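Local atomic coordinates of citryl-spermidine/3,4-dihydroxybenzoyl-citryl-spermidine:spermidine ligase (Bacillus anthracis, PDB entry 3TO3), a protein that catalyses the ATP-dependent condensation of spermidine with N(8)-citryl-spermidine or its 3,4-dihydroxybenzoyl derivative, building the siderophore petrobactin. Residues Asp276-Gln281 and Pro293-Val298; Ser283-Arg288 and Tyr297-Leu302; Ser351-Asp356 and Cys368-Ser373. All blocks are in the same frame, centred on the assembly; numbering follows the deposited sequence.

All three contacts belong to one mixed sheet within the IucA/IucC family region, on the same side of the chain's centre. Contacts 1 and 2 have centres about 9 Å apart and share Tyr-297 and Val-298 of strand 297-306; strand 286-289 is hydrogen-bonded between strands 278-280 and 297-306. Contact 3 comes later in the chain, in the hairpin of strands 345-355 and 367-371, its centre about 10 Å from that of contact 2 and about 13 Å from that of contact 1. Strand 367-371 borders strand 297-306, with Lys-299 N bonded to Ile-369 O, so the two hairpins are joined edge to edge. Contact 2 holds the ATP phosphates; contact 1 reaches across its strand pair, and contact 3 follows in the next two strands.

Contact 1: residues Asp276-Gln281 and Pro293-Val298; sequences DDYCAQ and PKRPYV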
loop_
_atom_site.group_PDB
_atom_site.type_symbol
_atom_site.label_atom_id
_atom_site.label_comp_id
_atom_site.label_asym_id
_atom_site.label_seq_id
_atom_site.Cartn_x
_atom_site.Cartn_y
_atom_site.Cartn_z
ATOM N N ASP B 276 7.464 23.998 18.978
ATOM C CA ASP B 276 6.025 24.248 18.945
ATOM C C ASP B 276 5.202 23.005 18.560
ATOM O O ASP B 276 5.684 22.094 17.870
ATOM C CB ASP B 276 5.699 25.435 18.011
ATOM C CG ASP B 276 6.319 26.768 18.503
ATOM O OD1 ASP B 276 6.812 26.830 19.656
ATOM O OD2 ASP B 276 6.299 27.762 17.743
ATOM N N ASP B 277 3.958 22.999 19.012
ATOM C CA ASP B 277 2.978 21.998 18.628
ATOM C C ASP B 277 2.193 22.480 17.405
ATOM O O ASP B 277 1.922 23.666 17.242
ATOM C CB ASP B 277 2.009 21.756 19.781
ATOM C CG ASP B 277 2.646 20.993 20.917
ATOM O OD1 ASP B 277 3.489 20.120 20.648
ATOM O OD2 ASP B 277 2.321 21.271 22.083
ATOM N N TYR B 278 1.843 21.547 16.541
ATOM C CA TYR B 278 1.071 21.873 15.369
ATOM C C TYR B 278 -0.185 21.036 15.354
ATOM O O TYR B 278 -0.319 20.029 16.063
ATOM C CB TYR B 278 1.880 21.659 14.084
ATOM C CG TYR B 278 2.952 22.706 13.863
ATOM C CD1 TYR B 278 2.769 23.725 12.947
ATOM C CD2 TYR B 278 4.147 22.682 14.591
ATOM C CE1 TYR B 278 3.741 24.693 12.751
ATOM C CE2 TYR B 278 5.126 23.637 14.399
ATOM C CZ TYR B 278 4.911 24.646 13.480
ATOM O OH TYR B 278 5.871 25.606 13.279
ATOM N N CYS B 279 -1.123 21.467 14.543
ATOM C CA CYS B 279 -2.378 20.774 14.449
ATOM C C CYS B 279 -2.834 20.831 12.988
ATOM O O CYS B 279 -2.723 21.876 12.353
ATOM C CB CYS B 279 -3.351 21.498 15.355
ATOM S SG CYS B 279 -4.924 20.763 15.410
ATOM N N ALA B 280 -3.314 19.720 12.442
ATOM C CA ALA B 280 -3.709 19.682 11.028
ATOM C C ALA B 280 -4.946 20.499 10.761
ATOM O O ALA B 280 -5.803 20.589 11.623
ATOM C CB ALA B 280 -3.960 18.232 10.549
ATOM N N GLN B 281 -5.026 21.068 9.556
ATOM C CA GLN B 281 -6.263 21.639 9.000
ATOM C C GLN B 281 -7.041 20.606 8.158
ATOM O O GLN B 281 -6.695 19.430 8.144
ATOM C CB GLN B 281 -5.926 22.846 8.138
ATOM C CG GLN B 281 -5.107 23.877 8.882
ATOM C CD GLN B 281 -4.936 25.178 8.099
ATOM O OE1 GLN B 281 -4.342 25.190 7.016
ATOM N NE2 GLN B 281 -5.457 26.283 8.651
ATOM N N PRO B 293 -0.156 31.127 17.291
ATOM C CA PRO B 293 -1.096 31.240 16.163
ATOM C C PRO B 293 -0.698 32.257 15.094
ATOM O O PRO B 293 -1.146 32.128 13.956
ATOM C CB PRO B 293 -2.402 31.641 16.834
ATOM C CG PRO B 293 -2.268 31.102 18.256
ATOM C CD PRO B 293 -0.820 31.282 18.597
ATOM N N LYS B 294 0.141 33.234 15.418
ATOM C CA LYS B 294 0.556 34.195 14.385
ATOM C C LYS B 294 1.649 33.623 13.473
ATOM O O LYS B 294 1.878 34.108 12.369
ATOM C CB LYS B 294 1.028 35.514 14.998
ATOM C CG LYS B 294 0.038 36.157 15.967
ATOM C CD LYS B 294 -1.171 36.723 15.250
ATOM C CE LYS B 294 -1.806 37.876 16.051
ATOM N NZ LYS B 294 -1.057 39.172 15.953
ATOM N N ARG B 295 2.332 32.599 13.948
ATOM C CA ARG B 295 3.357 31.965 13.148
ATOM C C ARG B 295 2.744 31.314 11.908
ATOM O O ARG B 295 1.560 30.992 11.883
ATOM C CB ARG B 295 4.095 30.962 14.008
ATOM C CG ARG B 295 4.860 31.670 15.140
ATOM C CD ARG B 295 6.272 31.998 14.691
ATOM N NE ARG B 295 6.954 30.754 14.379
ATOM C CZ ARG B 295 7.317 29.874 15.305
ATOM N NH1 ARG B 295 7.087 30.160 16.580
ATOM N NH2 ARG B 295 7.912 28.722 14.962
ATOM N N PRO B 296 3.540 31.169 10.858
ATOM C CA PRO B 296 3.059 30.631 9.582
ATOM C C PRO B 296 2.664 29.147 9.667
ATOM O O PRO B 296 3.151 28.408 10.520
ATOM C CB PRO B 296 4.286 30.775 8.661
ATOM C CG PRO B 296 5.484 30.729 9.617
ATOM C CD PRO B 296 4.983 31.477 10.844
ATOM N N TYR B 297 1.767 28.745 8.773
ATOM C CA TYR B 297 1.434 27.354 8.549
ATOM C C TYR B 297 2.569 26.680 7.797
ATOM O O TYR B 297 3.376 27.334 7.124
ATOM C CB TYR B 297 0.172 27.209 7.680
ATOM C CG TYR B 297 -1.032 28.036 8.085
ATOM C CD1 TYR B 297 -1.851 27.651 9.141
ATOM C CD2 TYR B 297 -1.363 29.197 7.374
ATOM C CE1 TYR B 297 -2.980 28.426 9.505
ATOM C CE2 TYR B 297 -2.457 29.963 7.709
ATOM C CZ TYR B 297 -3.270 29.582 8.778
ATOM O OH TYR B 297 -4.360 30.380 9.080
ATOM N N VAL B 298 2.589 25.358 7.900
ATOM C CA VAL B 298 3.534 24.514 7.213
ATOM C C VAL B 298 2.730 23.559 6.343
ATOM O O VAL B 298 1.802 22.869 6.826
ATOM C CB VAL B 298 4.368 23.754 8.244
ATOM C CG1 VAL B 298 5.556 23.217 7.627
ATOM C CG2 VAL B 298 4.824 24.719 9.289
HETATM O O HOH W 1 8.681 28.749 19.321
HETATM O O HOH W 2 4.979 27.883 12.388
#
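Three successive antiparallel strands form a meander here, and Tyr-278 of the first strand meets Val-298 of the third across the middle strand, 286-289. The tyrosine packs CE1 against CG2 of Val-298 at 3.6 Å, the two side chains crossing at about a right angle; the valine side chain also touches Cys-368 of the next strand. The phenol oxygen is served by water: Tyr-278 OH donates to water 2 at 2.6 Å, and the same water donates to Pro-296 O at 2.7 Å. The water thus bridges the phenol to the backbone carbonyl.

Nearer the loop, Asp-276 OD2 forms a salt bridge with Arg-295 NH1 at 2.8 Å. As a hydrogen bond it is weak, bent to 124°, with the carboxylate and guanidinium planes 49° apart. Bends at chi2 and chi3 fold the arginine back to this site, where Glu-218 takes its NE, while Asn-289 gives OD2 a further bond. At the other end, the Gln-281 amide lies 29° from the plane of the Tyr-297 ring, OE1 over one face and NE2 3.4 Å from Tyr-297 CE1; the phenol itself is bonded to the backbone of Val-374. Sequential antiparallel strands joined by short connections define the beta meander, and here side chains link its first and third strands over the middle one.

Contact 2: residues Ser283-Arg288 and Tyr297-Leu302; sequences SMRTLR and YVKVSL. With ATP (adenosine-5'-triphosphate), chain E.
Arg-285 places CG between its backbone N and carbonyl carbon (chi1 53°) and then runs straight out to NE, while Lys-299 sets CG opposite its backbone N (chi1 180°) and stays extended to its amine; the two long chains cross obliquely and both arrive at the ATP phosphates. Lys-299 CE lies over one face of the Arg-285 guanidinium, 3.7 Å from Arg-285 NE, offset toward the rim. The guanidinium presents its edge to ATP O1B: Arg-285 NE donates to this oxygen at 2.9 Å with an N-H...O angle of 152°. Separately, Arg-285 NH2 donates to ATP O2B at 3.1 Å. O1B has a second donor in Ser-283 OG, 2.8 Å away. Lys-299 NZ is modelled 2.8 Å from ATP O2B, though its exact place is less sure, and the same caution applies to its salt bridge with Asp-459, a residue of the magnesium site. Two cationic side chains suit a polyphosphate, whose negative charge they would offset.

Beneath this site lies an antiparallel beta hairpin, strands 286-289 and 297-306. Thr-286 and Lys-299 form a non-hydrogen-bonded pair on the nucleotide side, and Leu-287 and Val-298 the next, hydrogen-bonded pair on the other face, where Leu-287 packs against Tyr-278 and Ala-280. Leu-287 N bonds Val-298 O at 2.7 Å, Val-298 N returns a bond to Leu-287 O, and Val-300 N holds Arg-285 O at 2.9 Å, which anchors the backbone of the phosphate-binding arginine directly to the neighbouring strand. At the strand end Arg-288 CB sits at the edge of the Tyr-297 ring, 3.6 Å from Tyr-297 CD1.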
loop_
_atom_site.group_PDB
_atom_site.type_symbol
_atom_site.label_atom_id
_atom_site.label_comp_id
_atom_site.label_asym_id
_atom_site.label_seq_id
_atom_site.Cartn_x
_atom_site.Cartn_y
_atom_site.Cartn_z
ATOM N N SER B 283 -6.878 19.989 5.227
ATOM C CA SER B 283 -5.990 19.423 4.206
ATOM C C SER B 283 -5.123 18.300 4.758
ATOM O O SER B 283 -4.686 17.406 4.024
ATOM C CB SER B 283 -5.156 20.539 3.531
ATOM O OG SER B 283 -3.748 20.427 3.724
HETATM N N MSE B 284 -4.844 18.388 6.049
HETATM C CA MSE B 284 -4.049 17.411 6.806
HETATM C C MSE B 284 -2.534 17.391 6.568
HETATM O O MSE B 284 -1.795 17.020 7.471
HETATM C CB MSE B 284 -4.562 16.019 6.571
HETATM C CG MSE B 284 -5.819 15.760 7.360
HETATM SE SE MSE B 284 -6.265 13.921 7.227
HETATM C CE MSE B 284 -4.619 13.189 7.982
ATOM N N ARG B 285 -2.058 17.898 5.438
ATOM C CA ARG B 285 -0.619 18.072 5.258
ATOM C C ARG B 285 -0.274 19.534 5.530
ATOM O O ARG B 285 0.874 19.938 5.484
ATOM C CB ARG B 285 -0.152 17.597 3.877
ATOM C CG ARG B 285 -0.931 18.214 2.763
ATOM C CD ARG B 285 -0.268 18.001 1.431
ATOM N NE ARG B 285 -1.073 18.579 0.364
ATOM C CZ ARG B 285 -0.701 18.648 -0.906
ATOM N NH1 ARG B 285 0.482 18.176 -1.268
ATOM N NH2 ARG B 285 -1.512 19.187 -1.814
ATOM N N THR B 286 -1.294 20.323 5.811
ATOM C CA THR B 286 -1.098 21.719 6.168
ATOM C C THR B 286 -1.333 21.895 7.647
ATOM O O THR B 286 -2.399 21.624 8.127
ATOM C CB THR B 286 -2.085 22.622 5.442
ATOM O OG1 THR B 286 -1.957 22.416 4.027
ATOM C CG2 THR B 286 -1.799 24.098 5.796
ATOM N N LEU B 287 -0.328 22.372 8.359
ATOM C CA LEU B 287 -0.368 22.391 9.800
ATOM C C LEU B 287 -0.272 23.821 10.324
ATOM O O LEU B 287 0.566 24.620 9.854
ATOM C CB LEU B 287 0.779 21.543 10.354
ATOM C CG LEU B 287 0.916 20.149 9.720
ATOM C CD1 LEU B 287 2.271 19.534 10.042
ATOM C CD2 LEU B 287 -0.178 19.248 10.204
ATOM N N ARG B 288 -1.139 24.145 11.283
ATOM C CA ARG B 288 -1.106 25.434 11.952
ATOM C C ARG B 288 -0.291 25.307 13.232
ATOM O O ARG B 288 -0.204 24.234 13.831
ATOM C CB ARG B 288 -2.516 25.960 12.246
ATOM C CG ARG B 288 -3.389 25.036 13.059
ATOM C CD ARG B 288 -4.695 25.705 13.508
ATOM N NE ARG B 288 -4.702 25.974 14.945
ATOM C CZ ARG B 288 -5.398 25.282 15.832
ATOM N NH1 ARG B 288 -6.179 24.284 15.439
ATOM N NH2 ARG B 288 -5.332 25.612 17.113
ATOM N N TYR B 297 1.767 28.745 8.773
ATOM C CA TYR B 297 1.434 27.354 8.549
ATOM C C TYR B 297 2.569 26.680 7.797
ATOM O O TYR B 297 3.376 27.334 7.124
ATOM C CB TYR B 297 0.172 27.209 7.680
ATOM C CG TYR B 297 -1.032 28.036 8.085
ATOM C CD1 TYR B 297 -1.851 27.651 9.141
ATOM C CD2 TYR B 297 -1.363 29.197 7.374
ATOM C CE1 TYR B 297 -2.980 28.426 9.505
ATOM C CE2 TYR B 297 -2.457 29.963 7.709
ATOM C CZ TYR B 297 -3.270 29.582 8.778
ATOM O OH TYR B 297 -4.360 30.380 9.080
ATOM N N VAL B 298 2.589 25.358 7.900
ATOM C CA VAL B 298 3.534 24.514 7.213
ATOM C C VAL B 298 2.730 23.559 6.343
ATOM O O VAL B 298 1.802 22.869 6.826
ATOM C CB VAL B 298 4.368 23.754 8.244
ATOM C CG1 VAL B 298 5.556 23.217 7.627
ATOM C CG2 VAL B 298 4.824 24.719 9.289
ATOM N N LYS B 299 3.036 23.558 5.054
ATOM C CA LYS B 299 2.435 22.600 4.145
ATOM C C LYS B 299 3.526 21.629 3.751
ATOM O O LYS B 299 4.537 22.029 3.137
ATOM C CB LYS B 299 1.819 23.285 2.920
ATOM C CG LYS B 299 1.170 22.343 1.909
ATOM C CD LYS B 299 0.419 23.118 0.825
ATOM C CE LYS B 299 -0.551 22.223 0.072
ATOM N NZ LYS B 299 -1.219 22.952 -1.058
ATOM N N VAL B 300 3.343 20.363 4.125
ATOM C CA VAL B 300 4.428 19.400 3.988
ATOM C C VAL B 300 4.023 18.180 3.191
ATOM O O VAL B 300 2.839 17.904 3.031
ATOM C CB VAL B 300 4.979 18.971 5.354
ATOM C CG1 VAL B 300 5.615 20.145 6.045
ATOM C CG2 VAL B 300 3.847 18.410 6.237
ATOM N N SER B 301 5.015 17.471 2.662
ATOM C CA SER B 301 4.759 16.271 1.870
ATOM C C SER B 301 4.063 15.185 2.709
ATOM O O SER B 301 4.416 14.968 3.865
ATOM C CB SER B 301 6.083 15.730 1.348
ATOM O OG SER B 301 6.550 16.544 0.294
ATOM N N LEU B 302 3.060 14.523 2.150
ATOM C CA LEU B 302 2.489 13.378 2.843
ATOM C C LEU B 302 2.190 12.286 1.849
ATOM O O LEU B 302 1.415 12.496 0.922
ATOM C CB LEU B 302 1.237 13.825 3.560
ATOM C CG LEU B 302 0.663 12.960 4.666
ATOM C CD1 LEU B 302 1.654 12.779 5.834
ATOM C CD2 LEU B 302 -0.669 13.595 5.111
HETATM P PB ATP E . -4.155 21.285 0.063
HETATM O O1B ATP E . -3.227 20.487 0.944
HETATM O O2B ATP E . -3.569 21.392 -1.320
HETATM O O3B ATP E . -4.387 22.707 0.694
HETATM P PA ATP E . -5.753 19.190 -0.608
HETATM O O1A ATP E . -4.461 18.412 -0.453
HETATM O O2A ATP E . -6.202 19.301 -2.060
HETATM O O3A ATP E . -5.568 20.620 -0.026
HETATM O "O5'" ATP E . -6.848 18.435 0.228
HETATM C "C5'" ATP E . -7.895 19.120 0.807
HETATM C "C4'" ATP E . -9.026 18.349 1.200
HETATM O "O4'" ATP E . -10.196 19.224 1.342
HETATM C "C3'" ATP E . -9.376 17.363 0.152
HETATM O "O3'" ATP E . -9.321 16.089 0.667
HETATM C "C2'" ATP E . -10.748 17.714 -0.256
HETATM O "O2'" ATP E . -11.476 16.593 -0.536
HETATM C "C1'" ATP E . -11.266 18.419 0.951
HETATM N N9 ATP E . -12.477 19.171 0.762
HETATM C C8 ATP E . -13.562 19.059 1.548
HETATM N N7 ATP E . -14.494 19.905 1.086
HETATM C C5 ATP E . -14.006 20.565 0.011
HETATM C C6 ATP E . -14.539 21.546 -0.838
HETATM N N6 ATP E . -15.877 22.021 -0.618
HETATM N N1 ATP E . -13.780 22.022 -1.851
HETATM C C2 ATP E . -12.526 21.561 -2.043
HETATM N N3 ATP E . -11.985 20.615 -1.243
HETATM C C4 ATP E . -12.699 20.098 -0.208
#

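Contact 3: residues Ser351-Asp356 and Cys368-Ser373; sequences SSVMYD and CIWRES
The carbonyl oxygen of Cys-368 accepts a hydrogen bond from Val-353 N at 2.9 Å, the donor lying in the carbonyl plane, and is also approached by the CA-H of Ser-352 in a weaker CA-H...O contact, Ser-352 CA being 3.2 Å from Cys-368 O. Cys-368 N answers with a 2.8 Å bond to Val-353 O that runs nearly along the C=O axis, making Val-353 and Cys-368 a hydrogen-bonded antiparallel pair. Further along, Trp-370 N bonds Ser-351 O at 2.9 Å.

On the face carrying Val-353, Cys-368 and Trp-370, the indole is the large group. Val-353 holds CG1 between its backbone N and carbonyl carbon (chi1 67°), and from there CG1 reaches Trp-370 CZ3 at 3.8 Å and Cys-368 CB at 4.0 Å. Cys-368 SG rests over one face of the indole, offset toward its rim, while the backbone of Ser-351 meets the indole edge and its CB and OG lie near Trp-370 CE3. Such small side chains are consistent with close packing of the indole, and strand 241-246 covers the same face through Ile-244 and Pro-245.

On the opposite face Ser-352 CB touches Ile-369 CG1 at 3.9 Å in a non-hydrogen-bonded pair beside helix 315-333. Ile-369 approaches Lys-299 of the ATP site, and its backbone pairs with that of the lysine. Buried serines are accommodated on both faces because each hydroxyl is bonded to a neighbouring element, Ser-351 OG to Asn-207 and Ser-352 OG to Val-318 O, while the backbone bonds set the register.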
loop_
_atom_site.group_PDB
_atom_site.type_symbol
_atom_site.label_atom_id
_atom_site.label_comp_id
_atom_site.label_asym_id
_atom_site.label_seq_id
_atom_site.Cartn_x
_atom_site.Cartn_y
_atom_site.Cartn_z
ATOM N N SER B 351 7.838 31.184 1.518
ATOM C CA SER B 351 9.093 30.466 1.556
ATOM C C SER B 351 8.869 28.989 1.262
ATOM O O SER B 351 7.769 28.465 1.498
ATOM C CB SER B 351 9.723 30.671 2.917
ATOM O OG SER B 351 11.038 30.209 2.918
ATOM N N SER B 352 9.883 28.313 0.732
ATOM C CA SER B 352 9.723 26.895 0.428
ATOM C C SER B 352 11.079 26.249 0.354
ATOM O O SER B 352 12.044 26.924 0.143
ATOM C CB SER B 352 8.999 26.696 -0.896
ATOM O OG SER B 352 9.860 27.051 -1.948
ATOM N N VAL B 353 11.142 24.944 0.568
ATOM C CA VAL B 353 12.404 24.234 0.527
ATOM C C VAL B 353 12.089 22.787 0.234
ATOM O O VAL B 353 11.008 22.317 0.573
ATOM C CB VAL B 353 13.129 24.329 1.873
ATOM C CG1 VAL B 353 12.353 23.566 2.941
ATOM C CG2 VAL B 353 14.562 23.820 1.746
HETATM N N MSE B 354 13.025 22.077 -0.375
HETATM C CA MSE B 354 12.811 20.670 -0.686
HETATM C C MSE B 354 14.108 19.867 -0.904
HETATM O O MSE B 354 15.187 20.408 -1.169
HETATM C CB MSE B 354 12.011 20.576 -1.951
HETATM C CG MSE B 354 12.926 20.851 -3.114
HETATM SE SE MSE B 354 11.953 21.055 -4.734
HETATM C CE MSE B 354 12.219 22.978 -5.002
ATOM N N TYR B 355 13.975 18.557 -0.810
ATOM C CA TYR B 355 15.062 17.641 -1.084
ATOM C C TYR B 355 14.532 16.718 -2.167
ATOM O O TYR B 355 13.564 16.004 -1.945
ATOM C CB TYR B 355 15.380 16.854 0.175
ATOM C CG TYR B 355 16.504 15.854 0.033
ATOM C CD1 TYR B 355 17.821 16.224 0.288
ATOM C CD2 TYR B 355 16.250 14.535 -0.324
ATOM C CE1 TYR B 355 18.863 15.309 0.186
ATOM C CE2 TYR B 355 17.277 13.602 -0.404
ATOM C CZ TYR B 355 18.581 13.993 -0.158
ATOM O OH TYR B 355 19.600 13.073 -0.235
ATOM N N ASP B 356 15.132 16.781 -3.347
ATOM C CA ASP B 356 14.571 16.154 -4.539
ATOM C C ASP B 356 15.680 15.458 -5.281
ATOM O O ASP B 356 16.638 16.087 -5.680
ATOM C CB ASP B 356 13.940 17.208 -5.467
ATOM C CG ASP B 356 13.490 16.623 -6.821
ATOM O OD1 ASP B 356 13.542 17.349 -7.858
ATOM O OD2 ASP B 356 13.071 15.439 -6.845
ATOM N N CYS B 368 8.564 21.340 1.659
ATOM C CA CYS B 368 7.850 22.190 2.575
ATOM C C CYS B 368 7.547 23.547 1.967
ATOM O O CYS B 368 8.413 24.159 1.352
ATOM C CB CYS B 368 8.683 22.353 3.854
ATOM S SG CYS B 368 7.963 23.495 5.069
ATOM N N ILE B 369 6.336 24.050 2.194
ATOM C CA ILE B 369 6.004 25.437 1.883
ATOM C C ILE B 369 5.432 26.121 3.118
ATOM O O ILE B 369 4.539 25.585 3.765
ATOM C CB ILE B 369 4.961 25.547 0.773
ATOM C CG1 ILE B 369 5.518 25.049 -0.549
ATOM C CG2 ILE B 369 4.473 27.001 0.644
ATOM C CD1 ILE B 369 4.443 24.570 -1.541
ATOM N N TRP B 370 5.936 27.305 3.450
ATOM C CA TRP B 370 5.422 28.051 4.602
ATOM C C TRP B 370 4.410 29.048 4.107
ATOM O O TRP B 370 4.577 29.606 3.040
ATOM C CB TRP B 370 6.525 28.787 5.333
ATOM C CG TRP B 370 7.376 27.960 6.216
ATOM C CD1 TRP B 370 7.162 27.713 7.530
ATOM C CD2 TRP B 370 8.615 27.295 5.880
ATOM N NE1 TRP B 370 8.181 26.951 8.048
ATOM C CE2 TRP B 370 9.078 26.660 7.052
ATOM C CE3 TRP B 370 9.371 27.173 4.706
ATOM C CZ2 TRP B 370 10.269 25.896 7.091
ATOM C CZ3 TRP B 370 10.558 26.423 4.748
ATOM C CH2 TRP B 370 10.985 25.788 5.939
ATOM N N ARG B 371 3.345 29.273 4.873
ATOM C CA ARG B 371 2.306 30.205 4.440
ATOM C C ARG B 371 1.883 31.148 5.577
ATOM O O ARG B 371 1.878 30.738 6.744
ATOM C CB ARG B 371 1.121 29.426 3.863
ATOM C CG ARG B 371 -0.198 30.108 3.990
ATOM C CD ARG B 371 -1.195 29.581 2.962
ATOM N NE ARG B 371 -1.611 28.212 3.192
ATOM C CZ ARG B 371 -1.808 27.323 2.219
ATOM N NH1 ARG B 371 -1.616 27.654 0.955
ATOM N NH2 ARG B 371 -2.200 26.095 2.511
ATOM N N GLU B 372 1.560 32.405 5.243
ATOM C CA GLU B 372 1.153 33.394 6.258
ATOM C C GLU B 372 -0.071 32.916 7.026
ATOM O O GLU B 372 -1.033 32.430 6.427
ATOM C CB GLU B 372 0.776 34.744 5.625
ATOM C CG GLU B 372 1.892 35.517 4.999
ATOM C CD GLU B 372 1.400 36.839 4.405
ATOM O OE1 GLU B 372 0.371 36.819 3.661
ATOM O OE2 GLU B 372 2.041 37.893 4.692
ATOM N N SER B 373 -0.053 33.084 8.338
ATOM C CA SER B 373 -1.230 32.810 9.173
ATOM C C SER B 373 -2.317 33.809 8.867
ATOM O O SER B 373 -2.040 34.999 8.787
ATOM C CB SER B 373 -0.869 32.991 10.648
ATOM O OG SER B 373 -1.985 32.679 11.461
#